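Local structure of pyruvate kinase (Pseudomonas aeruginosa, 6QXL) at residues Trp217-Ile222 and Ser241-Val246; Val9-Pro14 and Met314-Ser319; Gln283-Met288 and Ser300-Ala305; Ile26-Asp31 and Glu327-Met332; Asn275-Thr280 and Tyr309-Met314. The protein probably catalyses the last step of glycolysis, moving the phosphoryl group of phosphoenolpyruvate to ADP to give pyruvate and ATP. All coordinates share one frame; numbering follows the deposited sequence.

All five contacts belong to the eight-stranded TIM barrel. Contact 1 joins strands 217-222 and 243-247, contact 5 joins 277-281 and 312-315, and contact 2 closes the ring between 312-315 and 7-11. The centres of contacts 1 and 5 lie about 9 Å apart, and Val244 N meets Val277 O between them at 2.8 Å. Contacts 1 and 2 touch through Met245 CE and Met314 SD, 3.5 Å apart. Contacts 3 and 4 lie in the outer helical layer and its loops, and touch through Met332. The side chain of Lys221 comes within about 3 Å of the bound malonate and 4 Å of the magnesium ion, which Glu223 and Asp250 bind; that of Met314 comes within about 4 Å of malonate.

Contact 1. Residues Trp217-Ile222 and Ser241-Val246; sequences WLVAKI and SDAVMV
Trp217 lays one face of its indole over the carboxylate of Asp242, offset toward the ring's rim, with Trp217 CG 3.8 Å from Asp242 CG and the two planes 31° apart; Arg414 adds a cation-pi contact to the same ring. Leu218 is held through both its N-H and its C=O. Its N-H makes a nearly straight bond (168°) to the anti lone pair of Asp242 OD2 at 2.8 Å, and its O receives both Asp242 N and Ala243 N. From here strands 217-222 and 243-247 run parallel, the two strands of a beta-alpha-beta unit of the TIM barrel. Val219 packs CG2 on Ala243 CB at 3.9 Å. Ala220 takes part twice, its N giving to Ala243 O at 2.8 Å and its O accepting Met245 N at 2.9 Å. Lys221 lies alongside Met245, CG 3.9 Å from SD, before its end leads off to Asp68, Ser194 and the bound malonate. Ile222 N closes the ladder on Met245 O at 2.9 Å. Asp242 OD2 also forms a salt bridge with Arg206, so the carboxylate that begins the ladder is itself pinned, while the far end of strand 217-222 delivers a lysine to the ligand.

Contact 2. Residues Val9-Pro14 and Met314-Ser319; sequences VATLGP and MLSAES
The carbonyl group of Leu315 is met twice by Thr11: the hydroxyl OG1 bonds in the carbonyl plane on a lone pair of Leu315 O, at 2.9 Å, while Thr11 N reaches the same oxygen at 3.0 Å, tilted 32° from that plane. The pair sits where the first and last strands of the TIM barrel, 7-11 and 312-315, run parallel and close the ring. One residue pair back, Leu315 N bonds to Val9 O at 2.8 Å, and the CA-H of Met314 leans on the same oxygen. On the face that carries Val9 and Met314, Val9 CB packs against Met314 CG at 3.8 Å, the two side chains crossing obliquely. The Thr11 hydroxyl also bonds to Arg34 of the next strand, so this one side chain ties three neighbouring strands together. Beyond the strand, the chain turns into the short helix 317-320. Ser316 N is held by Glu318 OE2 at 2.8 Å, approached from above the carboxylate plane, and Glu318 OE1 accepts from Met285 N. Ser319 then swings back to the first strand: OG stands between its backbone N and carbonyl carbon (chi1 62°) and donates in plane to a lone pair of Thr11 O, 2.7 Å away.

Contact 3. Residues Gln283-Met288 and Ser300-Ala305; sequences QMMESM and SDVANA
Met284 reaches from the loop after strand 277-281 to helix 296-307, the helix that follows this strand in the TIM barrel. Its CG lies beside the backbone N, and a bend at the thioether (chi3 78°) turns the terminal methyl onto the helix. There CE sits 3.3 Å from Asp301 OD2 and 4.1 Å from Ala305 CB, one helical turn further on, while CB rests 4.0 Å from Val302 CG2. The side chains of Met284 and Asp301 cross at about a right angle, and it is the methyl end of Met284 that meets the carboxylate. Asp301 has CG fully opposed to its backbone N (chi1 -180°), which carries the carboxylate toward the loop; its charge is met by Arg248 through OD2, and its OD1 bonds to Ser300 of the second subunit. The same helix therefore packs on the loop and takes part in the subunit interface, where Gln283 OE1 also accepts Arg296 N of the second subunit. Between the strands and the outer helices, Met332 of helix 325-340 touches Met284, Met285 and Val302, making an apolar cluster. Met285 adds a lighter touch: its CE lies 4.2 Å from Val302 CG2, the two side chains crossing nearly perpendicularly.

Contact 4. Residues Ile26-Asp31 and Glu327-Met332; sequences ILAGID and EAVKAM
Next to Ile30, which packs on Val329, the carboxylate oxygen OD2 of Asp31 is gripped twice, by a salt bridge from Arg4 and by the backbone N-H of Ile8, while OD1 pairs with Arg61. These bonds, with Arg4 on Gly29 O and Arg61 on Ile30 O, are consistent with a well-held turn after helix 19-28, and the contact itself is made by apolar carbons beside it. The helix ends in a Schellman motif at Gly29, whose positive phi (117°) swings the chain out of the last turn and toward strand 32-36. Ala28, the last helical residue, points its CB at helix 325-340: it lies 3.7 Å from Val329 CG1 and 3.9 Å from Lys330 CG, so the methyl touches both a valine branch and the base of a lysine chain. The lysine runs on extended beyond CG, on the solvent-exposed side. Val329 divides its branches, CG1 opposite its backbone N (chi1 167°) to meet Ala28, and CG2 turned to Ile30 CG2 at 3.8 Å. Leu315 and Leu25 also touch Val329, and Ala10 touches Ile30. Helices 19-28 and 325-340, first and last of the barrel's outer layer, are thus joined across its closure through apolar carbons alone, those of Ala28, Ile30 and Val329 with the base of Lys330, and no polar bond links the two segments.

Contact 5. Residues Asn275-Thr280 and Tyr309-Met314; sequences NKVVIT and YTDAVM
Thr310 turns its hydroxyl opposite to its own backbone N (chi1 -161°), whereas Thr280 keeps OG1 beside its N, and these two settings bring the oxygens to 2.9 Å in a hydrogen bond that either could donate. The side chains cross at a slant beside the parallel strands 277-281 and 312-315, the last two strands of the TIM barrel and part of one beta-alpha-beta unit. Asp311 opens the pairing. Its OD1 accepts Val278 N at 3.2 Å from well above the carboxylate plane, 56° out of it, and its CG packs on Val277 CG1 at 3.6 Å. Val278 O in turn takes two N-H groups, Asp311 N at 3.0 Å and Ala312 N at 3.3 Å, much as Leu218 O does against Asp242 and Ala243. Thr280 N then gives a nearly straight bond (172°) to Ala312 O at 2.9 Å, and Met314 N makes a weak one to Thr280 O. On the face that carries Ile279 and Ala312, Ile279 CG2 lies 4.1 Å from Met314 CB. Asp311 OD2 points out to Arg395 and to Arg419 N, both in the alpha/beta domain, and Thr310 O accepts Arg419. One carboxylate therefore serves two purposes: it starts the strand ladder with one oxygen and ties the barrel to the neighbouring domain with the other, with Arg395 probably favouring its charged form.

Contact 1. Residues Trp217-Ile222 and Ser241-Val246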
# COMPACT_ATOMS: atom_id res chain seq x y z
N TRP A 217 9.69 -26.76 26.54
CA TRP A 217 8.72 -26.27 25.56
C TRP A 217 8.57 -27.29 24.44
O TRP A 217 9.51 -28.00 24.10
CB TRP A 217 9.18 -24.92 25.02
CG TRP A 217 8.78 -23.75 25.85
CD1 TRP A 217 8.36 -23.78 27.15
CD2 TRP A 217 8.76 -22.38 25.46
NE1 TRP A 217 8.09 -22.51 27.58
CE2 TRP A 217 8.29 -21.64 26.56
CE3 TRP A 217 9.09 -21.71 24.28
CZ2 TRP A 217 8.15 -20.25 26.52
CZ3 TRP A 217 8.93 -20.32 24.24
CH2 TRP A 217 8.48 -19.61 25.37
N LEU A 218 7.38 -27.34 23.88
CA LEU A 218 7.03 -28.34 22.89
C LEU A 218 7.13 -27.84 21.45
O LEU A 218 6.61 -26.77 21.13
CB LEU A 218 5.62 -28.83 23.12
CG LEU A 218 5.43 -29.80 24.27
CD1 LEU A 218 3.95 -30.13 24.34
CD2 LEU A 218 6.23 -31.09 24.07
N VAL A 219 7.76 -28.64 20.60
CA VAL A 219 7.86 -28.36 19.18
C VAL A 219 6.99 -29.31 18.39
O VAL A 219 7.19 -30.51 18.46
CB VAL A 219 9.30 -28.49 18.68
CG1 VAL A 219 9.39 -28.04 17.22
CG2 VAL A 219 10.24 -27.68 19.56
N ALA A 220 6.05 -28.77 17.63
CA ALA A 220 5.25 -29.57 16.70
C ALA A 220 5.94 -29.69 15.37
O ALA A 220 6.17 -28.69 14.70
CB ALA A 220 3.86 -28.99 16.52
N LYS A 221 6.27 -30.91 14.97
CA LYS A 221 6.83 -31.15 13.65
C LYS A 221 5.72 -31.29 12.64
O LYS A 221 4.89 -32.17 12.76
CB LYS A 221 7.70 -32.39 13.69
CG LYS A 221 8.94 -32.20 14.55
CD LYS A 221 9.62 -33.51 14.87
CE LYS A 221 10.22 -34.17 13.63
NZ LYS A 221 11.05 -35.33 13.98
N ILE A 222 5.70 -30.41 11.65
CA ILE A 222 4.66 -30.43 10.62
C ILE A 222 5.13 -31.39 9.51
O ILE A 222 5.91 -31.02 8.67
CB ILE A 222 4.40 -29.02 10.06
CG1 ILE A 222 4.24 -27.98 11.18
CG2 ILE A 222 3.19 -29.01 9.16
CD1 ILE A 222 3.27 -28.37 12.25
N SER A 241 1.17 -25.48 20.48
CA SER A 241 2.60 -25.71 20.64
C SER A 241 3.29 -24.44 21.07
O SER A 241 2.68 -23.39 21.15
CB SER A 241 3.22 -26.20 19.33
OG SER A 241 2.37 -27.11 18.66
N ASP A 242 4.55 -24.56 21.40
CA ASP A 242 5.39 -23.41 21.65
C ASP A 242 6.24 -23.09 20.45
O ASP A 242 6.67 -21.95 20.27
CB ASP A 242 6.27 -23.68 22.87
CG ASP A 242 5.46 -24.10 24.08
OD1 ASP A 242 4.55 -23.35 24.47
OD2 ASP A 242 5.70 -25.19 24.60
N ALA A 243 6.51 -24.10 19.62
CA ALA A 243 7.32 -23.94 18.43
C ALA A 243 6.90 -24.96 17.41
O ALA A 243 6.24 -25.95 17.75
CB ALA A 243 8.78 -24.10 18.78
N VAL A 244 7.24 -24.71 16.15
CA VAL A 244 6.96 -25.65 15.08
C VAL A 244 8.18 -25.85 14.23
O VAL A 244 9.06 -24.99 14.17
CB VAL A 244 5.78 -25.22 14.18
CG1 VAL A 244 4.52 -25.03 15.00
CG2 VAL A 244 6.10 -23.96 13.43
N MET A 245 8.24 -27.01 13.57
CA MET A 245 9.33 -27.36 12.68
C MET A 245 8.75 -27.69 11.31
O MET A 245 7.85 -28.52 11.20
CB MET A 245 10.09 -28.56 13.23
CG MET A 245 11.27 -28.99 12.37
SD MET A 245 12.01 -30.53 12.83
CE MET A 245 12.86 -30.05 14.36
N VAL A 246 9.31 -27.09 10.28
CA VAL A 246 8.98 -27.44 8.91
C VAL A 246 9.82 -28.65 8.56
O VAL A 246 10.98 -28.53 8.20
CB VAL A 246 9.21 -26.27 7.93
CG1 VAL A 246 8.69 -26.62 6.55
CG2 VAL A 246 8.50 -25.01 8.42

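Contact 2. Residues Val9-Pro14 and Met314-Ser319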
# COMPACT_ATOMS: atom_id res chain seq x y z
N VAL A 9 20.28 -25.09 14.54
CA VAL A 9 20.06 -26.35 15.23
C VAL A 9 20.91 -27.43 14.58
O VAL A 9 20.81 -27.65 13.38
CB VAL A 9 18.60 -26.78 15.15
CG1 VAL A 9 18.38 -28.06 15.93
CG2 VAL A 9 17.70 -25.66 15.65
N ALA A 10 21.74 -28.09 15.38
CA ALA A 10 22.65 -29.13 14.89
C ALA A 10 22.29 -30.45 15.55
O ALA A 10 22.29 -30.55 16.78
CB ALA A 10 24.09 -28.77 15.17
N THR A 11 21.98 -31.45 14.73
CA THR A 11 21.71 -32.77 15.26
C THR A 11 23.03 -33.46 15.60
O THR A 11 23.98 -33.39 14.82
CB THR A 11 20.94 -33.63 14.24
OG1 THR A 11 19.67 -33.03 13.99
CG2 THR A 11 20.70 -34.99 14.81
N LEU A 12 23.06 -34.13 16.75
CA LEU A 12 24.25 -34.88 17.16
C LEU A 12 24.14 -36.34 16.76
O LEU A 12 23.05 -36.90 16.60
CB LEU A 12 24.46 -34.79 18.66
CG LEU A 12 24.54 -33.35 19.17
CD1 LEU A 12 24.78 -33.39 20.68
CD2 LEU A 12 25.59 -32.52 18.43
N GLY A 13 25.31 -36.95 16.59
CA GLY A 13 25.40 -38.36 16.22
C GLY A 13 26.84 -38.85 16.20
O GLY A 13 27.74 -38.17 16.71
N PRO A 14 27.09 -40.01 15.59
CA PRO A 14 28.45 -40.59 15.53
C PRO A 14 29.55 -39.62 15.13
O PRO A 14 30.62 -39.65 15.70
CB PRO A 14 28.31 -41.68 14.49
CG PRO A 14 26.87 -42.08 14.55
CD PRO A 14 26.07 -40.90 15.00
N MET A 314 18.17 -25.92 10.47
CA MET A 314 18.61 -27.17 11.10
C MET A 314 19.54 -27.97 10.18
O MET A 314 19.43 -27.91 8.94
CB MET A 314 17.40 -28.02 11.47
CG MET A 314 17.69 -29.20 12.37
SD MET A 314 16.17 -29.85 13.15
CE MET A 314 15.99 -31.40 12.26
N LEU A 315 20.46 -28.69 10.81
CA LEU A 315 21.27 -29.71 10.16
C LEU A 315 20.90 -31.06 10.76
O LEU A 315 20.72 -31.17 11.98
CB LEU A 315 22.75 -29.45 10.41
CG LEU A 315 23.31 -28.16 9.83
CD1 LEU A 315 24.74 -27.91 10.31
CD2 LEU A 315 23.25 -28.21 8.32
N SER A 316 20.82 -32.10 9.92
CA SER A 316 20.59 -33.45 10.46
C SER A 316 21.76 -34.40 10.24
O SER A 316 22.57 -34.58 11.14
CB SER A 316 19.31 -34.03 9.91
OG SER A 316 18.26 -33.20 10.29
N ALA A 317 21.91 -34.95 9.05
CA ALA A 317 23.01 -35.87 8.81
C ALA A 317 24.27 -35.07 8.61
O ALA A 317 25.35 -35.55 8.91
CB ALA A 317 22.76 -36.75 7.60
N GLU A 318 24.15 -33.84 8.12
CA GLU A 318 25.32 -33.00 7.86
C GLU A 318 26.18 -32.89 9.12
O GLU A 318 27.40 -32.98 9.04
CB GLU A 318 24.91 -31.61 7.38
CG GLU A 318 23.98 -31.55 6.13
CD GLU A 318 22.49 -31.46 6.47
OE1 GLU A 318 21.78 -30.64 5.87
OE2 GLU A 318 22.02 -32.24 7.34
N SER A 319 25.53 -32.74 10.27
CA SER A 319 26.24 -32.60 11.54
C SER A 319 26.32 -33.91 12.35
O SER A 319 27.24 -34.07 13.15
CB SER A 319 25.60 -31.49 12.40
OG SER A 319 24.25 -31.78 12.71

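Contact 3. Residues Gln283-Met288 and Ser300-Ala305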
# COMPACT_ATOMS: atom_id res chain seq x y z
N GLN A 283 17.84 -31.54 4.81
CA GLN A 283 18.61 -31.49 3.57
C GLN A 283 19.00 -30.09 3.16
O GLN A 283 19.26 -29.85 1.98
CB GLN A 283 17.89 -32.20 2.42
CG GLN A 283 17.43 -33.62 2.72
CD GLN A 283 17.11 -34.40 1.44
OE1 GLN A 283 16.09 -34.18 0.80
NE2 GLN A 283 18.03 -35.28 1.04
N MET A 284 19.10 -29.19 4.12
CA MET A 284 19.46 -27.83 3.79
C MET A 284 20.87 -27.75 3.19
O MET A 284 21.13 -26.93 2.32
CB MET A 284 19.33 -26.94 5.01
CG MET A 284 17.95 -27.02 5.62
SD MET A 284 17.46 -25.50 6.42
CE MET A 284 17.02 -24.51 4.99
N MET A 285 21.77 -28.62 3.63
CA MET A 285 23.14 -28.65 3.11
C MET A 285 23.64 -30.07 2.88
O MET A 285 24.79 -30.37 3.13
CB MET A 285 24.04 -27.86 4.04
CG MET A 285 23.66 -26.39 4.09
SD MET A 285 24.99 -25.41 4.75
CE MET A 285 24.93 -23.99 3.66
N GLU A 286 22.77 -30.91 2.35
CA GLU A 286 23.02 -32.35 2.23
C GLU A 286 24.37 -32.71 1.57
O GLU A 286 25.06 -33.62 2.01
CB GLU A 286 21.88 -33.02 1.46
CG GLU A 286 21.81 -34.53 1.64
CD GLU A 286 21.13 -34.97 2.94
OE1 GLU A 286 21.01 -34.16 3.90
OE2 GLU A 286 20.71 -36.14 3.04
N SER A 287 24.77 -31.96 0.55
CA SER A 287 26.00 -32.29 -0.13
C SER A 287 27.21 -32.26 0.81
O SER A 287 28.23 -32.90 0.54
CB SER A 287 26.24 -31.37 -1.33
OG SER A 287 26.85 -30.16 -0.92
N MET A 288 27.10 -31.53 1.91
CA MET A 288 28.19 -31.43 2.89
C MET A 288 28.38 -32.66 3.75
O MET A 288 29.32 -32.73 4.53
CB MET A 288 28.03 -30.18 3.76
CG MET A 288 28.15 -28.88 2.96
SD MET A 288 28.49 -27.43 3.95
CE MET A 288 30.20 -27.73 4.37
N SER A 300 21.27 -21.11 -1.49
CA SER A 300 20.01 -20.45 -1.78
C SER A 300 18.89 -20.91 -0.84
O SER A 300 18.09 -20.10 -0.39
CB SER A 300 19.60 -20.73 -3.24
OG SER A 300 18.35 -20.16 -3.55
N ASP A 301 18.85 -22.20 -0.54
CA ASP A 301 17.80 -22.76 0.31
C ASP A 301 17.85 -22.12 1.70
O ASP A 301 16.82 -21.67 2.23
CB ASP A 301 17.97 -24.27 0.40
CG ASP A 301 16.91 -24.94 1.26
OD1 ASP A 301 15.72 -24.58 1.17
OD2 ASP A 301 17.27 -25.86 2.02
N VAL A 302 19.05 -22.04 2.26
CA VAL A 302 19.22 -21.51 3.59
C VAL A 302 18.89 -20.02 3.59
O VAL A 302 18.15 -19.53 4.43
CB VAL A 302 20.65 -21.78 4.10
CG1 VAL A 302 20.88 -21.06 5.43
CG2 VAL A 302 20.88 -23.28 4.28
N ALA A 303 19.46 -19.31 2.63
CA ALA A 303 19.24 -17.87 2.55
C ALA A 303 17.76 -17.53 2.40
O ALA A 303 17.25 -16.61 3.02
CB ALA A 303 20.03 -17.28 1.41
N ASN A 304 17.06 -18.31 1.58
CA ASN A 304 15.65 -18.04 1.40
C ASN A 304 14.86 -18.33 2.65
O ASN A 304 13.88 -17.64 2.91
CB ASN A 304 15.08 -18.78 0.18
CG ASN A 304 15.28 -17.99 -1.10
OD1 ASN A 304 14.65 -16.97 -1.29
ND2 ASN A 304 16.18 -18.43 -1.95
N ALA A 305 15.28 -19.32 3.43
CA ALA A 305 14.62 -19.56 4.73
C ALA A 305 14.83 -18.37 5.66
O ALA A 305 13.92 -17.98 6.39
CB ALA A 305 15.13 -20.85 5.37

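Contact 4. Residues Ile26-Asp31 and Glu327-Met332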
# COMPACT_ATOMS: atom_id res chain seq x y z
N ILE A 26 30.42 -25.97 19.14
CA ILE A 26 30.09 -24.88 20.05
C ILE A 26 30.78 -23.60 19.59
O ILE A 26 30.16 -22.54 19.50
CB ILE A 26 30.47 -25.23 21.51
CG1 ILE A 26 29.73 -26.56 21.89
CG2 ILE A 26 30.14 -24.11 22.46
CD1 ILE A 26 28.31 -26.68 21.86
N LEU A 27 32.06 -23.71 19.28
CA LEU A 27 32.82 -22.53 18.83
C LEU A 27 32.38 -22.05 17.46
O LEU A 27 32.51 -20.88 17.17
CB LEU A 27 34.32 -22.80 18.83
CG LEU A 27 34.95 -22.98 20.19
CD1 LEU A 27 36.27 -23.75 20.03
CD2 LEU A 27 35.11 -21.64 20.93
N ALA A 28 31.89 -22.96 16.62
CA ALA A 28 31.44 -22.57 15.29
C ALA A 28 30.09 -21.85 15.33
O ALA A 28 29.71 -21.21 14.35
CB ALA A 28 31.37 -23.78 14.38
N GLY A 29 29.38 -21.98 16.45
CA GLY A 29 28.21 -21.18 16.72
C GLY A 29 26.89 -21.90 16.85
O GLY A 29 25.85 -21.26 16.74
N ILE A 30 26.86 -23.19 17.12
CA ILE A 30 25.55 -23.82 17.24
C ILE A 30 24.76 -23.19 18.38
O ILE A 30 25.31 -22.84 19.40
CB ILE A 30 25.62 -25.35 17.40
CG1 ILE A 30 26.26 -25.79 18.71
CG2 ILE A 30 26.34 -26.00 16.23
CD1 ILE A 30 25.73 -27.14 19.16
N ASP A 31 23.47 -23.03 18.18
CA ASP A 31 22.60 -22.48 19.21
C ASP A 31 21.72 -23.55 19.87
O ASP A 31 21.24 -23.35 20.98
CB ASP A 31 21.75 -21.34 18.62
CG ASP A 31 22.59 -20.30 17.85
OD1 ASP A 31 23.28 -19.43 18.49
OD2 ASP A 31 22.58 -20.35 16.59
N GLU A 327 32.41 -27.80 9.41
CA GLU A 327 32.40 -26.94 8.23
C GLU A 327 30.96 -26.62 7.78
O GLU A 327 30.70 -25.52 7.31
CB GLU A 327 33.19 -27.58 7.09
CG GLU A 327 34.68 -27.79 7.41
CD GLU A 327 35.05 -29.09 8.15
OE1 GLU A 327 34.19 -29.82 8.71
OE2 GLU A 327 36.25 -29.40 8.14
N ALA A 328 30.04 -27.57 7.98
CA ALA A 328 28.64 -27.33 7.69
C ALA A 328 28.07 -26.21 8.55
O ALA A 328 27.45 -25.28 8.02
CB ALA A 328 27.83 -28.60 7.86
N VAL A 329 28.31 -26.28 9.85
CA VAL A 329 27.83 -25.23 10.75
C VAL A 329 28.43 -23.88 10.36
O VAL A 329 27.72 -22.89 10.26
CB VAL A 329 28.16 -25.57 12.22
CG1 VAL A 329 27.96 -24.35 13.13
CG2 VAL A 329 27.33 -26.76 12.69
N LYS A 330 29.73 -23.85 10.11
CA LYS A 330 30.39 -22.60 9.70
C LYS A 330 29.75 -22.02 8.44
O LYS A 330 29.46 -20.83 8.38
CB LYS A 330 31.89 -22.79 9.50
CG LYS A 330 32.64 -22.98 10.79
CD LYS A 330 34.16 -22.85 10.59
CE LYS A 330 34.92 -23.20 11.87
NZ LYS A 330 36.34 -23.55 11.58
N ALA A 331 29.52 -22.89 7.45
CA ALA A 331 28.96 -22.44 6.18
C ALA A 331 27.53 -21.90 6.39
O ALA A 331 27.19 -20.82 5.91
CB ALA A 331 28.96 -23.56 5.17
N MET A 332 26.73 -22.65 7.12
CA MET A 332 25.37 -22.25 7.39
C MET A 332 25.34 -20.89 8.09
O MET A 332 24.57 -20.00 7.70
CB MET A 332 24.69 -23.34 8.21
CG MET A 332 23.27 -23.06 8.58
SD MET A 332 22.45 -24.53 9.17
CE MET A 332 21.64 -25.08 7.66

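Contact 5. Residues Asn275-Thr280 and Tyr309-Met314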
# COMPACT_ATOMS: atom_id res chain seq x y z
N ASN A 275 2.67 -16.05 17.49
CA ASN A 275 3.70 -15.85 18.51
C ASN A 275 4.41 -17.13 18.93
O ASN A 275 4.69 -17.33 20.08
CB ASN A 275 3.11 -15.10 19.71
CG ASN A 275 2.58 -13.72 19.33
OD1 ASN A 275 3.23 -12.99 18.59
ND2 ASN A 275 1.46 -13.34 19.87
N LYS A 276 4.71 -17.97 17.94
CA LYS A 276 5.49 -19.18 18.14
C LYS A 276 6.81 -19.12 17.41
O LYS A 276 6.97 -18.36 16.46
CB LYS A 276 4.72 -20.39 17.66
CG LYS A 276 3.29 -20.44 18.16
CD LYS A 276 3.20 -20.36 19.67
CE LYS A 276 1.79 -20.68 20.13
NZ LYS A 276 1.76 -20.62 21.60
N VAL A 277 7.73 -19.96 17.84
CA VAL A 277 9.06 -20.09 17.22
C VAL A 277 8.95 -21.08 16.07
O VAL A 277 8.16 -22.02 16.13
CB VAL A 277 10.07 -20.60 18.26
CG1 VAL A 277 11.47 -20.65 17.69
CG2 VAL A 277 10.07 -19.70 19.48
N VAL A 278 9.74 -20.89 15.03
CA VAL A 278 9.71 -21.82 13.90
C VAL A 278 11.09 -22.20 13.40
O VAL A 278 11.95 -21.35 13.25
CB VAL A 278 8.82 -21.27 12.75
CG1 VAL A 278 9.30 -19.93 12.25
CG2 VAL A 278 8.74 -22.26 11.60
N ILE A 279 11.26 -23.49 13.15
CA ILE A 279 12.50 -24.08 12.63
C ILE A 279 12.27 -24.62 11.21
O ILE A 279 11.27 -25.29 10.95
CB ILE A 279 12.93 -25.27 13.50
CG1 ILE A 279 13.11 -24.87 14.97
CG2 ILE A 279 14.21 -25.91 12.98
CD1 ILE A 279 13.05 -26.08 15.89
N THR A 280 13.20 -24.36 10.30
CA THR A 280 13.18 -24.96 8.96
C THR A 280 14.23 -26.07 8.91
O THR A 280 15.36 -25.87 9.36
CB THR A 280 13.49 -23.91 7.88
OG1 THR A 280 12.52 -22.87 7.95
CG2 THR A 280 13.42 -24.51 6.49
N TYR A 309 12.00 -15.42 7.14
CA TYR A 309 11.99 -15.06 8.57
C TYR A 309 11.76 -16.26 9.49
O TYR A 309 11.05 -16.18 10.49
CB TYR A 309 11.03 -13.87 8.89
CG TYR A 309 11.77 -12.81 9.64
CD1 TYR A 309 12.66 -11.95 8.95
CD2 TYR A 309 11.67 -12.69 11.03
CE1 TYR A 309 13.38 -10.99 9.63
CE2 TYR A 309 12.39 -11.71 11.71
CZ TYR A 309 13.25 -10.87 11.00
OH TYR A 309 13.98 -9.93 11.67
N THR A 310 12.41 -17.37 9.17
CA THR A 310 12.50 -18.50 10.08
C THR A 310 13.33 -18.08 11.29
O THR A 310 14.22 -17.23 11.20
CB THR A 310 13.15 -19.72 9.36
OG1 THR A 310 12.85 -20.92 10.07
CG2 THR A 310 14.64 -19.57 9.20
N ASP A 311 13.04 -18.70 12.43
CA ASP A 311 13.85 -18.46 13.62
C ASP A 311 15.17 -19.21 13.52
O ASP A 311 16.21 -18.68 13.89
CB ASP A 311 13.17 -18.92 14.89
CG ASP A 311 12.13 -17.95 15.39
OD1 ASP A 311 10.98 -17.89 14.88
OD2 ASP A 311 12.50 -17.29 16.41
N ALA A 312 15.10 -20.45 13.05
CA ALA A 312 16.27 -21.28 12.99
C ALA A 312 16.26 -22.17 11.77
O ALA A 312 15.21 -22.50 11.23
CB ALA A 312 16.38 -22.13 14.25
N VAL A 313 17.46 -22.58 11.40
CA VAL A 313 17.69 -23.56 10.36
C VAL A 313 18.40 -24.73 11.00
O VAL A 313 19.13 -24.55 11.97
CB VAL A 313 18.53 -22.96 9.22
CG1 VAL A 313 17.68 -21.99 8.42
CG2 VAL A 313 19.75 -22.25 9.75
N MET A 314 18.17 -25.92 10.47
CA MET A 314 18.61 -27.17 11.10
C MET A 314 19.54 -27.97 10.18
O MET A 314 19.43 -27.91 8.94
CB MET A 314 17.40 -28.02 11.47
CG MET A 314 17.69 -29.20 12.37
SD MET A 314 16.17 -29.85 13.15
CE MET A 314 15.99 -31.40 12.26